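PDB 5UZM: AT27789p from Drosophila melanogaster, which probably binds RNA, including mRNA, as an hnRNP F/H homologue, here represented by its second quasi-RNA recognition motif. Local coordinates for residues A[28-41]-A[57-71]. Sequence-based numbering, arbitrary orientation. Where two conformers were deposited one is given.
Sequences FFSGLDIKTDREGI and VQFESQDDTEQALGR
Arg-71, just beyond helix 62-69, donates to the backbone carbonyls of Phe-28, at the end of helix 22-28, and Ser-30, in the type II turn that follows. Arg-71 NH1 donates to Phe-28 O (3.0 Å). Arg-71 NH1 and NH2 both donate to Ser-30 O, at 3.0 and 3.2 Å. Both oxygens lie in the guanidinium plane, and Leu-32 covers one face of that group. The chain of Arg-71 is extended from CG to NE (chi3 -169°), which carries the charge to these oxygens. With an alanine at Arg-71, Phe-28 O and Ser-30 O would probably lose these donors, and Leu-32 the flat group packed against it.

Asp-64 OD2 takes the N-H of Asp-33 in a nearly straight bond (2.8 Å, 172°), from above the carboxylate plane. Ser-61 OG caps helix 62-69 by accepting from Asp-64 N. Asp-33 O receives Glu-60 N (2.9 Å). Lys-35 uses both nitrogens: N donates to Gln-58 O and NZ to Phe-59 O (2.9 Å). Gln-58 N pairs with Gly-40 O.

Among the apolar side chains, the edge of Phe-59 meets the face of Phe-29, planes at 88°. Ala-68 CB also packs on Phe-29 CE1 (3.5 Å). The loop before strand 41-45 is thus tied to the RRM fold largely through its backbone, with charged side chains supplying several partners.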
loop_
_atom_site.group_PDB
_atom_site.type_symbol
_atom_site.label_atom_id
_atom_site.label_comp_id
_atom_site.label_asym_id
_atom_site.label_seq_id
_atom_site.Cartn_x
_atom_site.Cartn_y
_atom_site.Cartn_z
ATOM N N PHE A 28 -9.203 -3.362 1.991
ATOM C CA PHE A 28 -8.756 -3.937 0.726
ATOM C C PHE A 28 -7.837 -5.125 0.959
ATOM O O PHE A 28 -7.892 -6.105 0.209
ATOM C CB PHE A 28 -8.040 -2.843 -0.060
ATOM C CG PHE A 28 -7.607 -3.228 -1.406
ATOM C CD1 PHE A 28 -8.498 -3.241 -2.465
ATOM C CD2 PHE A 28 -6.284 -3.604 -1.637
ATOM C CE1 PHE A 28 -8.062 -3.614 -3.729
ATOM C CE2 PHE A 28 -5.863 -3.948 -2.908
ATOM C CZ PHE A 28 -6.762 -3.970 -3.947
ATOM N N PHE A 29 -7.006 -5.073 1.994
ATOM C CA PHE A 29 -6.094 -6.161 2.327
ATOM C C PHE A 29 -6.621 -6.984 3.503
ATOM O O PHE A 29 -5.838 -7.536 4.270
ATOM C CB PHE A 29 -4.696 -5.574 2.602
ATOM C CG PHE A 29 -4.012 -5.105 1.358
ATOM C CD1 PHE A 29 -3.876 -5.954 0.273
ATOM C CD2 PHE A 29 -3.466 -3.840 1.261
ATOM C CE1 PHE A 29 -3.272 -5.562 -0.901
ATOM C CE2 PHE A 29 -2.808 -3.461 0.081
ATOM C CZ PHE A 29 -2.687 -4.333 -0.997
ATOM N N SER A 30 -7.952 -7.045 3.665
ATOM C CA SER A 30 -8.542 -7.852 4.733
ATOM C C SER A 30 -8.033 -9.277 4.674
ATOM O O SER A 30 -8.021 -9.899 3.616
ATOM C CB SER A 30 -10.062 -7.827 4.617
ATOM O OG SER A 30 -10.626 -8.626 5.671
ATOM N N GLY A 31 -7.675 -9.807 5.833
ATOM C CA GLY A 31 -7.080 -11.136 5.910
ATOM C C GLY A 31 -5.573 -11.159 5.901
ATOM O O GLY A 31 -4.981 -12.222 6.118
ATOM N N LEU A 32 -4.918 -10.050 5.601
ATOM C CA LEU A 32 -3.458 -9.994 5.574
ATOM C C LEU A 32 -2.961 -9.150 6.736
ATOM O O LEU A 32 -3.636 -8.218 7.183
ATOM C CB LEU A 32 -2.962 -9.399 4.265
ATOM C CG LEU A 32 -3.643 -10.005 3.021
ATOM C CD1 LEU A 32 -3.121 -9.355 1.777
ATOM C CD2 LEU A 32 -3.442 -11.532 2.913
ATOM N N ASP A 33 -1.780 -9.499 7.250
ATOM C CA ASP A 33 -1.264 -8.859 8.463
ATOM C C ASP A 33 -0.411 -7.663 8.058
ATOM O O ASP A 33 0.747 -7.809 7.668
ATOM C CB ASP A 33 -0.472 -9.855 9.304
ATOM C CG ASP A 33 -0.127 -9.310 10.688
ATOM O OD1 ASP A 33 -0.783 -8.347 11.145
ATOM O OD2 ASP A 33 0.798 -9.853 11.326
ATOM N N ILE A 34 -0.991 -6.467 8.139
ATOM C CA ILE A 34 -0.273 -5.214 7.919
ATOM C C ILE A 34 0.366 -4.786 9.238
ATOM O O ILE A 34 -0.270 -4.841 10.304
ATOM C CB ILE A 34 -1.236 -4.123 7.399
ATOM C CG1 ILE A 34 -1.872 -4.535 6.057
ATOM C CG2 ILE A 34 -0.518 -2.764 7.236
ATOM C CD1 ILE A 34 -3.031 -3.653 5.691
ATOM N N LYS A 35 1.594 -4.275 9.167
ATOM C CA LYS A 35 2.272 -3.820 10.382
ATOM C C LYS A 35 1.472 -2.711 11.068
ATOM O O LYS A 35 0.848 -1.877 10.410
ATOM C CB LYS A 35 3.697 -3.370 10.033
ATOM C CG LYS A 35 4.542 -4.552 9.595
ATOM C CD LYS A 35 6.028 -4.251 9.586
ATOM C CE LYS A 35 6.839 -5.546 9.467
ATOM N NZ LYS A 35 7.506 -5.717 8.132
ATOM N N THR A 36 1.471 -2.713 12.421
ATOM C CA THR A 36 0.601 -1.805 13.154
ATOM C C THR A 36 1.185 -0.423 13.355
ATOM O O THR A 36 0.436 0.516 13.653
ATOM C CB THR A 36 0.274 -2.363 14.538
ATOM O OG1 THR A 36 1.501 -2.709 15.194
ATOM C CG2 THR A 36 -0.603 -3.573 14.427
ATOM N N ASP A 37 2.482 -0.264 13.205
ATOM C CA ASP A 37 3.052 1.034 13.521
ATOM C C ASP A 37 2.738 2.048 12.419
ATOM O O ASP A 37 2.081 1.752 11.411
ATOM C CB ASP A 37 4.553 0.899 13.750
ATOM C CG ASP A 37 5.259 0.314 12.557
ATOM O OD1 ASP A 37 5.589 1.088 11.636
ATOM O OD2 ASP A 37 5.473 -0.921 12.537
ATOM N N ARG A 38 3.227 3.272 12.624
ATOM C CA ARG A 38 3.043 4.343 11.653
ATOM C C ARG A 38 3.541 3.952 10.274
ATOM O O ARG A 38 3.055 4.476 9.266
ATOM C CB ARG A 38 3.780 5.599 12.124
ATOM C CG ARG A 38 3.276 6.894 11.512
ATOM C CD ARG A 38 4.239 8.041 11.807
ATOM N NE ARG A 38 5.446 7.997 10.976
ATOM C CZ ARG A 38 6.610 7.460 11.343
ATOM N NH1 ARG A 38 7.641 7.480 10.505
ATOM N NH2 ARG A 38 6.754 6.905 12.542
ATOM N N GLU A 39 4.506 3.041 10.198
ATOM C CA GLU A 39 5.075 2.688 8.903
ATOM C C GLU A 39 4.390 1.494 8.258
ATOM O O GLU A 39 4.927 0.922 7.305
ATOM C CB GLU A 39 6.573 2.420 9.031
ATOM C CG GLU A 39 7.384 3.645 9.433
ATOM C CD GLU A 39 8.800 3.601 8.877
ATOM O OE1 GLU A 39 9.167 4.519 8.110
ATOM O OE2 GLU A 39 9.536 2.638 9.188
ATOM N N GLY A 40 3.218 1.100 8.748
ATOM C CA GLY A 40 2.493 0.035 8.085
ATOM C C GLY A 40 1.878 0.475 6.771
ATOM O O GLY A 40 1.813 -0.307 5.815
ATOM N N ILE A 41 1.329 1.684 6.737
ATOM C CA ILE A 41 0.649 2.209 5.549
ATOM C C ILE A 41 1.136 3.639 5.399
ATOM O O ILE A 41 0.955 4.450 6.321
ATOM C CB ILE A 41 -0.888 2.205 5.683
ATOM C CG1 ILE A 41 -1.461 0.785 5.889
ATOM C CG2 ILE A 41 -1.542 2.968 4.497
ATOM C CD1 ILE A 41 -2.963 0.758 6.303
ATOM N N VAL A 57 2.563 -0.263 1.483
ATOM C CA VAL A 57 2.000 -1.065 2.569
ATOM C C VAL A 57 3.025 -2.132 2.935
ATOM O O VAL A 57 3.553 -2.816 2.053
ATOM C CB VAL A 57 0.641 -1.692 2.171
ATOM C CG1 VAL A 57 0.096 -2.580 3.303
ATOM C CG2 VAL A 57 -0.363 -0.568 1.792
ATOM N N GLN A 58 3.298 -2.253 4.228
ATOM C CA GLN A 58 4.259 -3.198 4.788
ATOM C C GLN A 58 3.505 -4.313 5.490
ATOM O O GLN A 58 2.689 -4.021 6.360
ATOM C CB GLN A 58 5.141 -2.519 5.828
ATOM C CG GLN A 58 5.965 -1.421 5.321
ATOM C CD GLN A 58 7.080 -1.068 6.282
ATOM O OE1 GLN A 58 7.355 0.104 6.538
ATOM N NE2 GLN A 58 7.727 -2.091 6.828
ATOM N N PHE A 59 3.830 -5.563 5.166
ATOM C CA PHE A 59 3.219 -6.738 5.776
ATOM C C PHE A 59 4.184 -7.440 6.728
ATOM O O PHE A 59 5.391 -7.207 6.725
ATOM C CB PHE A 59 2.763 -7.719 4.695
ATOM C CG PHE A 59 1.743 -7.133 3.757
ATOM C CD1 PHE A 59 0.395 -7.115 4.117
ATOM C CD2 PHE A 59 2.119 -6.581 2.548
ATOM C CE1 PHE A 59 -0.548 -6.543 3.268
ATOM C CE2 PHE A 59 1.162 -6.007 1.676
ATOM C CZ PHE A 59 -0.168 -5.979 2.057
ATOM N N GLU A 60 3.629 -8.376 7.504
ATOM C CA GLU A 60 4.444 -9.070 8.490
ATOM C C GLU A 60 5.183 -10.257 7.910
ATOM O O GLU A 60 6.125 -10.757 8.536
ATOM C CB GLU A 60 3.572 -9.544 9.650
ATOM C CG GLU A 60 4.245 -9.434 10.972
ATOM C CD GLU A 60 4.377 -8.002 11.391
ATOM O OE1 GLU A 60 3.352 -7.289 11.337
ATOM O OE2 GLU A 60 5.494 -7.586 11.756
ATOM N N SER A 61 4.771 -10.746 6.748
ATOM C CA SER A 61 5.295 -11.998 6.240
ATOM C C SER A 61 5.409 -11.933 4.730
ATOM O O SER A 61 4.742 -11.142 4.056
ATOM C CB SER A 61 4.422 -13.195 6.643
ATOM O OG SER A 61 3.219 -13.236 5.890
ATOM N N GLN A 62 6.266 -12.800 4.196
ATOM C CA GLN A 62 6.436 -12.890 2.756
ATOM C C GLN A 62 5.191 -13.451 2.071
ATOM O O GLN A 62 4.780 -12.965 1.011
ATOM C CB GLN A 62 7.679 -13.738 2.450
ATOM C CG GLN A 62 7.744 -14.300 1.057
ATOM C CD GLN A 62 8.106 -13.286 0.005
ATOM O OE1 GLN A 62 8.471 -12.138 0.302
ATOM N NE2 GLN A 62 8.010 -13.704 -1.248
ATOM N N ASP A 63 4.545 -14.447 2.667
ATOM C CA ASP A 63 3.361 -14.980 2.003
ATOM C C ASP A 63 2.233 -13.953 1.940
ATOM O O ASP A 63 1.472 -13.944 0.970
ATOM C CB ASP A 63 2.890 -16.241 2.702
ATOM C CG ASP A 63 1.696 -16.870 2.010
ATOM O OD1 ASP A 63 1.839 -17.316 0.853
ATOM O OD2 ASP A 63 0.620 -16.923 2.635
ATOM N N ASP A 64 2.130 -13.085 2.938
ATOM C CA ASP A 64 1.103 -12.040 2.866
ATOM C C ASP A 64 1.384 -11.044 1.748
ATOM O O ASP A 64 0.447 -10.522 1.119
ATOM C CB ASP A 64 0.998 -11.348 4.202
ATOM C CG ASP A 64 0.022 -12.074 5.127
ATOM O OD1 ASP A 64 -0.447 -13.173 4.742
ATOM O OD2 ASP A 64 -0.266 -11.567 6.227
ATOM N N THR A 65 2.653 -10.751 1.498
ATOM C CA THR A 65 3.002 -9.927 0.345
ATOM C C THR A 65 2.559 -10.583 -0.954
ATOM O O THR A 65 2.054 -9.917 -1.870
ATOM C CB THR A 65 4.514 -9.665 0.352
ATOM O OG1 THR A 65 4.864 -9.079 1.615
ATOM C CG2 THR A 65 4.892 -8.726 -0.780
ATOM N N GLU A 66 2.725 -11.908 -1.065
ATOM C CA GLU A 66 2.331 -12.556 -2.300
ATOM C C GLU A 66 0.816 -12.548 -2.462
ATOM O O GLU A 66 0.318 -12.347 -3.567
ATOM C CB GLU A 66 2.878 -13.981 -2.348
ATOM C CG GLU A 66 4.400 -14.036 -2.253
ATOM C CD GLU A 66 5.124 -13.665 -3.544
ATOM O OE1 GLU A 66 4.492 -13.604 -4.631
ATOM O OE2 GLU A 66 6.358 -13.471 -3.462
ATOM N N GLN A 67 0.072 -12.731 -1.360
ATOM C CA GLN A 67 -1.379 -12.632 -1.450
ATOM C C GLN A 67 -1.814 -11.206 -1.785
ATOM O O GLN A 67 -2.818 -11.027 -2.486
ATOM C CB GLN A 67 -2.025 -13.075 -0.149
ATOM C CG GLN A 67 -1.834 -14.575 0.178
ATOM C CD GLN A 67 -2.476 -14.931 1.476
ATOM O OE1 GLN A 67 -1.826 -15.399 2.409
ATOM N NE2 GLN A 67 -3.765 -14.676 1.564
ATOM N N ALA A 68 -1.080 -10.194 -1.311
ATOM C CA ALA A 68 -1.444 -8.816 -1.666
ATOM C C ALA A 68 -1.265 -8.597 -3.146
ATOM O O ALA A 68 -2.114 -8.010 -3.813
ATOM C CB ALA A 68 -0.591 -7.822 -0.895
ATOM N N LEU A 69 -0.149 -9.080 -3.698
ATOM C CA LEU A 69 0.051 -8.942 -5.132
ATOM C C LEU A 69 -1.037 -9.642 -5.932
ATOM O O LEU A 69 -1.388 -9.201 -7.034
ATOM C CB LEU A 69 1.438 -9.486 -5.503
ATOM C CG LEU A 69 2.507 -8.556 -4.967
ATOM C CD1 LEU A 69 3.767 -9.363 -4.697
ATOM C CD2 LEU A 69 2.761 -7.498 -5.991
ATOM N N GLY A 70 -1.596 -10.723 -5.391
ATOM C CA GLY A 70 -2.685 -11.374 -6.085
ATOM C C GLY A 70 -3.968 -10.567 -6.127
ATOM O O GLY A 70 -4.880 -10.934 -6.870
ATOM N N ARG A 71 -4.041 -9.462 -5.391
ATOM C CA ARG A 71 -5.218 -8.591 -5.446
ATOM C C ARG A 71 -5.054 -7.437 -6.436
ATOM O O ARG A 71 -5.893 -6.531 -6.460
ATOM C CB ARG A 71 -5.533 -8.067 -4.055
ATOM C CG ARG A 71 -5.910 -9.241 -3.134
ATOM C CD ARG A 71 -6.346 -8.819 -1.780
ATOM N NE ARG A 71 -6.407 -10.024 -0.945
ATOM C CZ ARG A 71 -6.836 -10.056 0.303
ATOM N NH1 ARG A 71 -7.319 -8.956 0.879
ATOM N NH2 ARG A 71 -6.818 -11.200 1.006
HETATM O O HOH W 1 2.948 -4.873 13.651
#